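Local structure of CcbJ (Streptomyces caelestis, 4HGZ) at residues F141-Q146 with R227-A231; Q149-R154 with M239-L245; R250-F254 with R264-S268. The protein probably transfers a methyl group from S-adenosyl-L-methionine to a nitrogen atom of its substrate. All blocks are in the same frame, centred on the assembly; numbering follows the deposited sequence.

How the contacts relate
Contacts 1 and 2 cross along the chain. Residues 141-146 lead into helix 146-159, which carries 149-154; after the four antiparallel strands between 181 and 229, residues 227-231 return to close contact 1, and helix 233-242 then closes contact 2 with 239-245. Contact 1 thus ties the last strand of the antiparallel sheet to the loop before the helix, and contact 2 packs two helices together. Q149 joins them, its NE2 bonding to R229 O. Contact 3 follows in series: strand 245-251 returns, after the connecting residues 252-264, as strand 265-272, at the edge of the seven-stranded sheet, about 17 Å from contact 1 and 19 Å from contact 2, centre to centre.

Contact 1: residues F141-Q146 with R227-A231; sequences FCLLGQ and RLRYA
R227 meets L144 loosely at an exposed margin. Its side chain is poorly ordered, but the methylenes offer carbon to the leucine, with R227 CD 3.9 Å from L144 CD1, while the charged end leads away. L228 then turns one methyl branch, CD2, to within 4.3 Å of F141 CB, while its CA makes a CA-H...O contact with F141 O. That carbonyl also accepts the one hydrogen bond between the segments, from R229 N at 2.8 Å (152° at the hydrogen). It thereby joins the end of strand 221-229, an outer strand of the four-stranded antiparallel sheet, to the 3-10 turn leading into helix 146-159 of the methyltransferase fold. The side chain of R229 starts with CG anti to the backbone N (chi1 -165°) and bends twice, bringing CD 3.8 Å from G145 CA, where a glycine adds no bulk at the helix N-cap. One guanidinium face lies against Q146 CB, offset toward the rim, with R229 CZ 3.8 Å from that carbon. E235 pairs with R229 NH2 and accepts from Q146 NE2, which also reaches A234 O of the second subunit. Y230 sets its CA over the centre of the F141 ring, a CH-pi contact 3.6 Å from the centroid, while its hydroxyl bonds to H201. A231 N follows over the same face, and A231 CB lies 4.0 Å from F141 CE1.

Contact 2: residues Q149-R154 with M239-L245; sequences QIDCMR and MANVAGL
I150 and M153 present their side chains to M239, A240 and A243, packing helix 146-159 against the end of helix 233-242. Both are helices flanking the sheet of the Rossmann-like alpha/beta fold: M153 and L245 also rest on F166 of strand 164-171, and A240 on Y270 of strand 265-272.

Apolar contacts carry the interface. A243 sits at the closest approach of the backbones, its methyl carbon CB 3.7 Å from M153 CB and touching R154 N; a small residue lets the chains come this near. I150 sends CG1 to M239 CB at 3.8 Å and its other branch, CG2, to V242 CG1 at 4.0 Å, a beta-branched side chain thus serving two neighbours. M153 runs across M239 at about a right angle; its bend at chi3 (87°) carries the methyl CE to A240 CB, 3.7 Å away, with SD beside M239 CB. Methionine, long and unbranched, suits both helices because its chain can bend to reach between neighbouring side chains. M239 CE in turn touches Q149 CB and comes 3.5 Å from Q149 OE1, on an amide whose NE2 is held toward R229. L245 CD1 touches M153 CB (4.0 Å), just after the end of helix 233-242. I150 and M239 also pack on L238 of the second subunit.

Polar groups gather at the helix end. G244 closes it in a Schellman motif: its phi is positive (79°), which favours glycine, and G244 N and L245 N bond back to N241 O and A240 O. The carbonyls here probably attract positive charge: R157 NH1 bonds to A243 O. R154 NH2 forms a salt bridge with D151 OD1, its hydrogen bond weak, while R154 NH1 lies near V242 O, 3.8 Å away.

Contact 3: residues R250-F254 with R264-S268; sequences RHADF and RYHVS
The F254 ring receives V267 over one face, where CG2 makes a CH-pi contact 3.7 Å above the plane and offset toward the rim, while V267 CG1 touches F254 CE1 at 3.6 Å; the branch lets valine reach both. V267 belongs to the antiparallel pair 245-251 and 265-272, the hairpin that ends the 3-2-1-4-5-7-6 sheet characteristic of class I methyltransferases. R250, H266 and S268 lie on the same pair, and F254 follows it in the loop. F56 of helix 50-61 meets the F254 ring at about 55°. The R250 guanidinium has S268 OG and H266 ND1 near its plane at the edge, and it stands almost perpendicular to the H266 ring, which has S268 CB at its own edge, in plane.

F254 lies about 6 Å, side chain to side chain, from R75, which binds S-adenosyl-L-homocysteine.

R250 and S268 form the non-hydrogen-bonded pair, within which the arginine bends at chi3 (-61°), bringing NH1 to S268 OG at 2.8 Å, a weak bond; H266 ND1 gives the same hydroxyl a second weak one. D237 holds R250 NH2 in a salt bridge. H251 and V267 form the hydrogen-bonded pair, with H251 N to V267 O and V267 N to H251 O both 2.9 Å. The first lies in the carbonyl plane, whereas V267 N reaches H251 O from 42° out of it.

Contact 1: residues F141-Q146 with R227-A231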
loop_
_atom_site.group_PDB
_atom_site.type_symbol
_atom_site.label_atom_id
_atom_site.label_comp_id
_atom_site.label_asym_id
_atom_site.label_seq_id
_atom_site.Cartn_x
_atom_site.Cartn_y
_atom_site.Cartn_z
ATOM N N PHE C 141 23.295 14.054 -9.924
ATOM C CA PHE C 141 22.818 12.676 -10.116
ATOM C C PHE C 141 22.607 12.342 -11.586
ATOM O O PHE C 141 22.076 11.283 -11.918
ATOM C CB PHE C 141 21.536 12.407 -9.324
ATOM C CG PHE C 141 21.732 12.376 -7.826
ATOM C CD1 PHE C 141 23.002 12.293 -7.271
ATOM C CD2 PHE C 141 20.641 12.400 -6.969
ATOM C CE1 PHE C 141 23.176 12.254 -5.880
ATOM C CE2 PHE C 141 20.809 12.360 -5.576
ATOM C CZ PHE C 141 22.074 12.284 -5.033
ATOM N N CYS C 142 23.003 13.256 -12.463
ATOM C CA CYS C 142 22.944 13.026 -13.911
ATOM C C CYS C 142 24.134 12.196 -14.360
ATOM O O CYS C 142 24.101 11.568 -15.410
ATOM C CB CYS C 142 22.931 14.358 -14.672
ATOM S SG CYS C 142 21.324 15.205 -14.573
ATOM N N LEU C 143 25.190 12.209 -13.554
ATOM C CA LEU C 143 26.342 11.361 -13.780
ATOM C C LEU C 143 25.974 9.943 -13.350
ATOM O O LEU C 143 25.618 9.704 -12.197
ATOM C CB LEU C 143 27.520 11.899 -12.983
ATOM C CG LEU C 143 27.877 13.325 -13.419
ATOM C CD1 LEU C 143 28.865 13.988 -12.482
ATOM C CD2 LEU C 143 28.415 13.292 -14.831
ATOM N N LEU C 144 26.045 8.999 -14.279
ATOM C CA LEU C 144 25.428 7.698 -14.051
ATOM C C LEU C 144 26.278 6.682 -13.289
ATOM O O LEU C 144 26.246 5.502 -13.580
ATOM C CB LEU C 144 24.904 7.111 -15.361
ATOM C CG LEU C 144 23.881 8.027 -16.037
ATOM C CD1 LEU C 144 23.256 7.372 -17.272
ATOM C CD2 LEU C 144 22.809 8.406 -15.028
ATOM N N GLY C 145 27.007 7.140 -12.284
ATOM C CA GLY C 145 27.692 6.221 -11.396
ATOM C C GLY C 145 28.374 6.911 -10.233
ATOM O O GLY C 145 28.709 8.098 -10.288
ATOM N N GLN C 146 28.593 6.150 -9.171
ATOM C CA GLN C 146 29.230 6.678 -7.977
ATOM C C GLN C 146 30.632 7.249 -8.248
ATOM O O GLN C 146 30.995 8.286 -7.705
ATOM C CB GLN C 146 29.299 5.587 -6.909
ATOM C CG GLN C 146 29.734 6.080 -5.550
ATOM C CD GLN C 146 29.870 4.945 -4.576
ATOM O OE1 GLN C 146 30.797 4.140 -4.662
ATOM N NE2 GLN C 146 28.936 4.860 -3.642
ATOM N N ARG C 227 17.692 10.124 -16.975
ATOM C CA ARG C 227 18.262 9.061 -16.171
ATOM C C ARG C 227 19.001 9.688 -15.014
ATOM O O ARG C 227 19.722 10.650 -15.203
ATOM C CB ARG C 227 19.262 8.231 -16.982
ATOM C CG ARG C 227 18.674 7.465 -18.154
ATOM C CD ARG C 227 19.725 6.582 -18.823
ATOM N NE ARG C 227 19.139 5.743 -19.869
ATOM C CZ ARG C 227 18.822 4.457 -19.720
ATOM N NH1 ARG C 227 19.042 3.838 -18.564
ATOM N NH2 ARG C 227 18.286 3.783 -20.731
ATOM N N LEU C 228 18.816 9.138 -13.818
ATOM C CA LEU C 228 19.561 9.576 -12.647
ATOM C C LEU C 228 20.237 8.376 -11.997
ATOM O O LEU C 228 19.747 7.256 -12.090
ATOM C CB LEU C 228 18.621 10.220 -11.616
ATOM C CG LEU C 228 17.743 11.374 -12.089
ATOM C CD1 LEU C 228 16.701 11.690 -11.045
ATOM C CD2 LEU C 228 18.571 12.610 -12.420
ATOM N N ARG C 229 21.366 8.609 -11.347
ATOM C CA ARG C 229 21.816 7.684 -10.326
ATOM C C ARG C 229 21.851 8.472 -9.049
ATOM O O ARG C 229 22.623 9.425 -8.942
ATOM C CB ARG C 229 23.214 7.079 -10.574
ATOM C CG ARG C 229 23.389 5.870 -9.659
ATOM C CD ARG C 229 24.776 5.656 -9.092
ATOM N NE ARG C 229 25.152 6.561 -8.009
ATOM C CZ ARG C 229 25.541 6.166 -6.799
ATOM N NH1 ARG C 229 25.580 4.876 -6.486
ATOM N NH2 ARG C 229 25.894 7.067 -5.897
ATOM N N TYR C 230 21.026 8.089 -8.077
ATOM C CA TYR C 230 20.970 8.863 -6.838
ATOM C C TYR C 230 21.889 8.280 -5.780
ATOM O O TYR C 230 22.357 7.147 -5.899
ATOM C CB TYR C 230 19.538 8.964 -6.309
ATOM C CG TYR C 230 18.868 7.635 -6.075
ATOM C CD1 TYR C 230 19.100 6.912 -4.914
ATOM C CD2 TYR C 230 18.002 7.103 -7.013
ATOM C CE1 TYR C 230 18.488 5.690 -4.698
ATOM C CE2 TYR C 230 17.385 5.876 -6.805
ATOM C CZ TYR C 230 17.637 5.179 -5.647
ATOM O OH TYR C 230 17.022 3.977 -5.438
ATOM N N ALA C 231 22.163 9.066 -4.749
ATOM C CA ALA C 231 22.914 8.563 -3.613
ATOM C C ALA C 231 22.118 8.816 -2.346
ATOM O O ALA C 231 21.347 9.775 -2.259
ATOM C CB ALA C 231 24.240 9.246 -3.523
#

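Contact 2: residues Q149-R154 with M239-L245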
loop_
_atom_site.group_PDB
_atom_site.type_symbol
_atom_site.label_atom_id
_atom_site.label_comp_id
_atom_site.label_asym_id
_atom_site.label_seq_id
_atom_site.Cartn_x
_atom_site.Cartn_y
_atom_site.Cartn_z
ATOM N N GLN C 149 30.553 10.549 -9.937
ATOM C CA GLN C 149 30.058 11.577 -9.019
ATOM C C GLN C 149 31.146 12.028 -8.053
ATOM O O GLN C 149 31.362 13.224 -7.849
ATOM C CB GLN C 149 28.800 11.104 -8.285
ATOM C CG GLN C 149 27.602 10.993 -9.226
ATOM C CD GLN C 149 26.405 10.292 -8.616
ATOM O OE1 GLN C 149 26.476 9.706 -7.526
ATOM N NE2 GLN C 149 25.291 10.344 -9.324
ATOM N N ILE C 150 31.848 11.068 -7.471
ATOM C CA ILE C 150 33.034 11.396 -6.700
ATOM C C ILE C 150 34.003 12.280 -7.511
ATOM O O ILE C 150 34.393 13.353 -7.061
ATOM C CB ILE C 150 33.741 10.129 -6.238
ATOM C CG1 ILE C 150 32.821 9.343 -5.305
ATOM C CG2 ILE C 150 35.061 10.472 -5.570
ATOM C CD1 ILE C 150 33.450 8.085 -4.754
ATOM N N ASP C 151 34.366 11.845 -8.715
ATOM C CA ASP C 151 35.264 12.644 -9.555
ATOM C C ASP C 151 34.740 14.061 -9.689
ATOM O O ASP C 151 35.491 15.024 -9.557
ATOM C CB ASP C 151 35.419 12.036 -10.945
ATOM C CG ASP C 151 36.212 10.746 -10.930
ATOM O OD1 ASP C 151 36.754 10.401 -9.862
ATOM O OD2 ASP C 151 36.300 10.078 -11.988
ATOM N N CYS C 152 33.445 14.189 -9.954
ATOM C CA CYS C 152 32.863 15.501 -10.128
ATOM C C CYS C 152 33.039 16.337 -8.858
ATOM O O CYS C 152 33.496 17.489 -8.907
ATOM C CB CYS C 152 31.393 15.389 -10.491
ATOM S SG CYS C 152 30.578 16.984 -10.648
ATOM N N MET C 153 32.694 15.755 -7.716
ATOM C CA MET C 153 32.846 16.474 -6.454
ATOM C C MET C 153 34.283 16.944 -6.308
ATOM O O MET C 153 34.541 18.066 -5.858
ATOM C CB MET C 153 32.434 15.595 -5.262
ATOM C CG MET C 153 31.017 15.014 -5.396
ATOM S SD MET C 153 30.493 14.013 -3.993
ATOM C CE MET C 153 29.826 15.304 -2.962
ATOM N N ARG C 154 35.216 16.089 -6.723
ATOM C CA ARG C 154 36.633 16.401 -6.613
ATOM C C ARG C 154 37.072 17.562 -7.513
ATOM O O ARG C 154 37.781 18.454 -7.060
ATOM C CB ARG C 154 37.487 15.159 -6.842
ATOM C CG ARG C 154 38.989 15.411 -6.735
ATOM C CD ARG C 154 39.734 14.121 -6.388
ATOM N NE ARG C 154 39.253 12.980 -7.170
ATOM C CZ ARG C 154 39.072 11.754 -6.682
ATOM N NH1 ARG C 154 39.319 11.491 -5.400
ATOM N NH2 ARG C 154 38.631 10.786 -7.476
ATOM N N MET C 239 31.209 9.865 -0.083
ATOM C CA MET C 239 31.743 10.246 -1.373
ATOM C C MET C 239 32.456 11.588 -1.248
ATOM O O MET C 239 33.600 11.740 -1.686
ATOM C CB MET C 239 30.624 10.330 -2.399
ATOM C CG MET C 239 30.006 8.998 -2.698
ATOM S SD MET C 239 28.362 9.115 -3.420
ATOM C CE MET C 239 28.692 10.067 -4.905
ATOM N N ALA C 240 31.782 12.554 -0.632
ATOM C CA ALA C 240 32.381 13.860 -0.407
ATOM C C ALA C 240 33.719 13.735 0.330
ATOM O O ALA C 240 34.704 14.366 -0.053
ATOM C CB ALA C 240 31.429 14.752 0.361
ATOM N N ASN C 241 33.762 12.930 1.388
ATOM C CA ASN C 241 35.028 12.748 2.094
ATOM C C ASN C 241 36.097 12.244 1.132
ATOM O O ASN C 241 37.171 12.829 1.026
ATOM C CB ASN C 241 34.895 11.809 3.300
ATOM C CG ASN C 241 33.903 12.318 4.333
ATOM O OD1 ASN C 241 33.454 13.465 4.262
ATOM N ND2 ASN C 241 33.551 11.461 5.304
ATOM N N VAL C 242 35.800 11.163 0.423
ATOM C CA VAL C 242 36.750 10.638 -0.537
ATOM C C VAL C 242 37.225 11.746 -1.486
ATOM O O VAL C 242 38.409 11.857 -1.762
ATOM C CB VAL C 242 36.161 9.444 -1.322
ATOM C CG1 VAL C 242 37.073 9.054 -2.473
ATOM C CG2 VAL C 242 35.974 8.270 -0.396
ATOM N N ALA C 243 36.296 12.574 -1.957
ATOM C CA ALA C 243 36.616 13.720 -2.819
ATOM C C ALA C 243 37.349 14.863 -2.111
ATOM O O ALA C 243 37.605 15.900 -2.717
ATOM C CB ALA C 243 35.343 14.255 -3.475
ATOM N N GLY C 244 37.677 14.682 -0.834
ATOM C CA GLY C 244 38.329 15.739 -0.046
ATOM C C GLY C 244 37.402 16.835 0.484
ATOM O O GLY C 244 37.852 17.936 0.788
ATOM N N LEU C 245 36.109 16.535 0.602
ATOM C CA LEU C 245 35.130 17.511 1.074
ATOM C C LEU C 245 34.524 17.058 2.393
ATOM O O LEU C 245 34.476 15.863 2.667
ATOM C CB LEU C 245 34.003 17.675 0.051
ATOM C CG LEU C 245 34.296 18.384 -1.264
ATOM C CD1 LEU C 245 33.129 18.184 -2.236
ATOM C CD2 LEU C 245 34.565 19.855 -1.013
#

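Contact 3: residues R250-F254 with R264-S268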
loop_
_atom_site.group_PDB
_atom_site.type_symbol
_atom_site.label_atom_id
_atom_site.label_comp_id
_atom_site.label_asym_id
_atom_site.label_seq_id
_atom_site.Cartn_x
_atom_site.Cartn_y
_atom_site.Cartn_z
ATOM N N ARG C 250 23.099 20.770 6.119
ATOM C CA ARG C 250 22.100 20.163 5.261
ATOM C C ARG C 250 20.720 20.698 5.597
ATOM O O ARG C 250 20.326 20.723 6.761
ATOM C CB ARG C 250 22.096 18.645 5.406
ATOM C CG ARG C 250 21.765 17.966 4.100
ATOM C CD ARG C 250 21.379 16.525 4.257
ATOM N NE ARG C 250 22.445 15.722 4.833
ATOM C CZ ARG C 250 23.518 15.317 4.170
ATOM N NH1 ARG C 250 23.688 15.655 2.905
ATOM N NH2 ARG C 250 24.432 14.583 4.784
ATOM N N HIS C 251 19.987 21.118 4.573
ATOM C CA HIS C 251 18.609 21.564 4.740
ATOM C C HIS C 251 17.701 20.762 3.813
ATOM O O HIS C 251 18.168 19.949 3.013
ATOM C CB HIS C 251 18.480 23.052 4.406
ATOM C CG HIS C 251 19.604 23.886 4.920
ATOM N ND1 HIS C 251 19.555 24.531 6.136
ATOM C CD2 HIS C 251 20.805 24.194 4.377
ATOM C CE1 HIS C 251 20.681 25.196 6.328
ATOM N NE2 HIS C 251 21.456 25.008 5.274
ATOM N N ALA C 252 16.404 21.007 3.915
ATOM C CA ALA C 252 15.430 20.342 3.069
ATOM C C ALA C 252 15.299 21.082 1.757
ATOM O O ALA C 252 14.788 20.547 0.781
ATOM C CB ALA C 252 14.069 20.301 3.769
ATOM N N ASP C 253 15.736 22.330 1.742
ATOM C CA ASP C 253 15.445 23.191 0.613
ATOM C C ASP C 253 16.206 24.507 0.754
ATOM O O ASP C 253 16.875 24.733 1.761
ATOM C CB ASP C 253 13.947 23.437 0.540
ATOM C CG ASP C 253 13.453 24.332 1.662
ATOM O OD1 ASP C 253 14.300 24.881 2.404
ATOM O OD2 ASP C 253 12.219 24.489 1.795
ATOM N N PHE C 254 16.110 25.381 -0.240
ATOM C CA PHE C 254 16.979 26.558 -0.221
ATOM C C PHE C 254 16.594 27.626 0.793
ATOM O O PHE C 254 17.297 28.621 0.934
ATOM C CB PHE C 254 17.144 27.169 -1.615
ATOM C CG PHE C 254 18.055 26.386 -2.504
ATOM C CD1 PHE C 254 19.385 26.202 -2.159
ATOM C CD2 PHE C 254 17.579 25.811 -3.672
ATOM C CE1 PHE C 254 20.232 25.463 -2.976
ATOM C CE2 PHE C 254 18.417 25.074 -4.487
ATOM C CZ PHE C 254 19.747 24.905 -4.143
ATOM N N ARG C 264 11.582 15.572 0.678
ATOM C CA ARG C 264 11.721 15.042 -0.671
ATOM C C ARG C 264 13.114 15.333 -1.245
ATOM O O ARG C 264 13.667 14.534 -2.010
ATOM C CB ARG C 264 10.600 15.558 -1.576
ATOM C CG ARG C 264 9.251 14.841 -1.361
ATOM C CD ARG C 264 8.105 15.507 -2.123
ATOM N NE ARG C 264 8.514 16.021 -3.434
ATOM C CZ ARG C 264 8.614 15.286 -4.543
ATOM N NH1 ARG C 264 8.339 13.982 -4.506
ATOM N NH2 ARG C 264 8.993 15.857 -5.689
ATOM N N TYR C 265 13.697 16.453 -0.840
ATOM C CA TYR C 265 15.032 16.822 -1.313
ATOM C C TYR C 265 15.937 17.192 -0.166
ATOM O O TYR C 265 15.492 17.341 0.968
ATOM C CB TYR C 265 14.953 18.008 -2.287
ATOM C CG TYR C 265 14.441 17.594 -3.631
ATOM C CD1 TYR C 265 15.322 17.243 -4.652
ATOM C CD2 TYR C 265 13.075 17.516 -3.880
ATOM C CE1 TYR C 265 14.856 16.844 -5.894
ATOM C CE2 TYR C 265 12.599 17.106 -5.123
ATOM C CZ TYR C 265 13.498 16.773 -6.120
ATOM O OH TYR C 265 13.042 16.373 -7.348
ATOM N N HIS C 266 17.217 17.350 -0.461
ATOM C CA HIS C 266 18.073 18.064 0.456
ATOM C C HIS C 266 18.985 19.020 -0.292
ATOM O O HIS C 266 19.214 18.881 -1.488
ATOM C CB HIS C 266 18.873 17.122 1.337
ATOM C CG HIS C 266 19.859 16.280 0.589
ATOM N ND1 HIS C 266 21.162 16.675 0.377
ATOM C CD2 HIS C 266 19.742 15.049 0.039
ATOM C CE1 HIS C 266 21.798 15.733 -0.295
ATOM N NE2 HIS C 266 20.961 14.733 -0.508
ATOM N N VAL C 267 19.456 20.022 0.433
ATOM C CA VAL C 267 20.456 20.931 -0.051
ATOM C C VAL C 267 21.627 20.752 0.895
ATOM O O VAL C 267 21.483 20.883 2.108
ATOM C CB VAL C 267 19.952 22.367 0.006
ATOM C CG1 VAL C 267 21.086 23.339 -0.230
ATOM C CG2 VAL C 267 18.845 22.572 -0.996
ATOM N N SER C 268 22.780 20.419 0.344
ATOM C CA SER C 268 23.942 20.130 1.156
ATOM C C SER C 268 25.064 21.088 0.809
ATOM O O SER C 268 25.270 21.429 -0.359
ATOM C CB SER C 268 24.395 18.684 0.938
ATOM O OG SER C 268 23.326 17.782 1.163
HETATM O O HOH W 1 12.993 18.767 0.579
#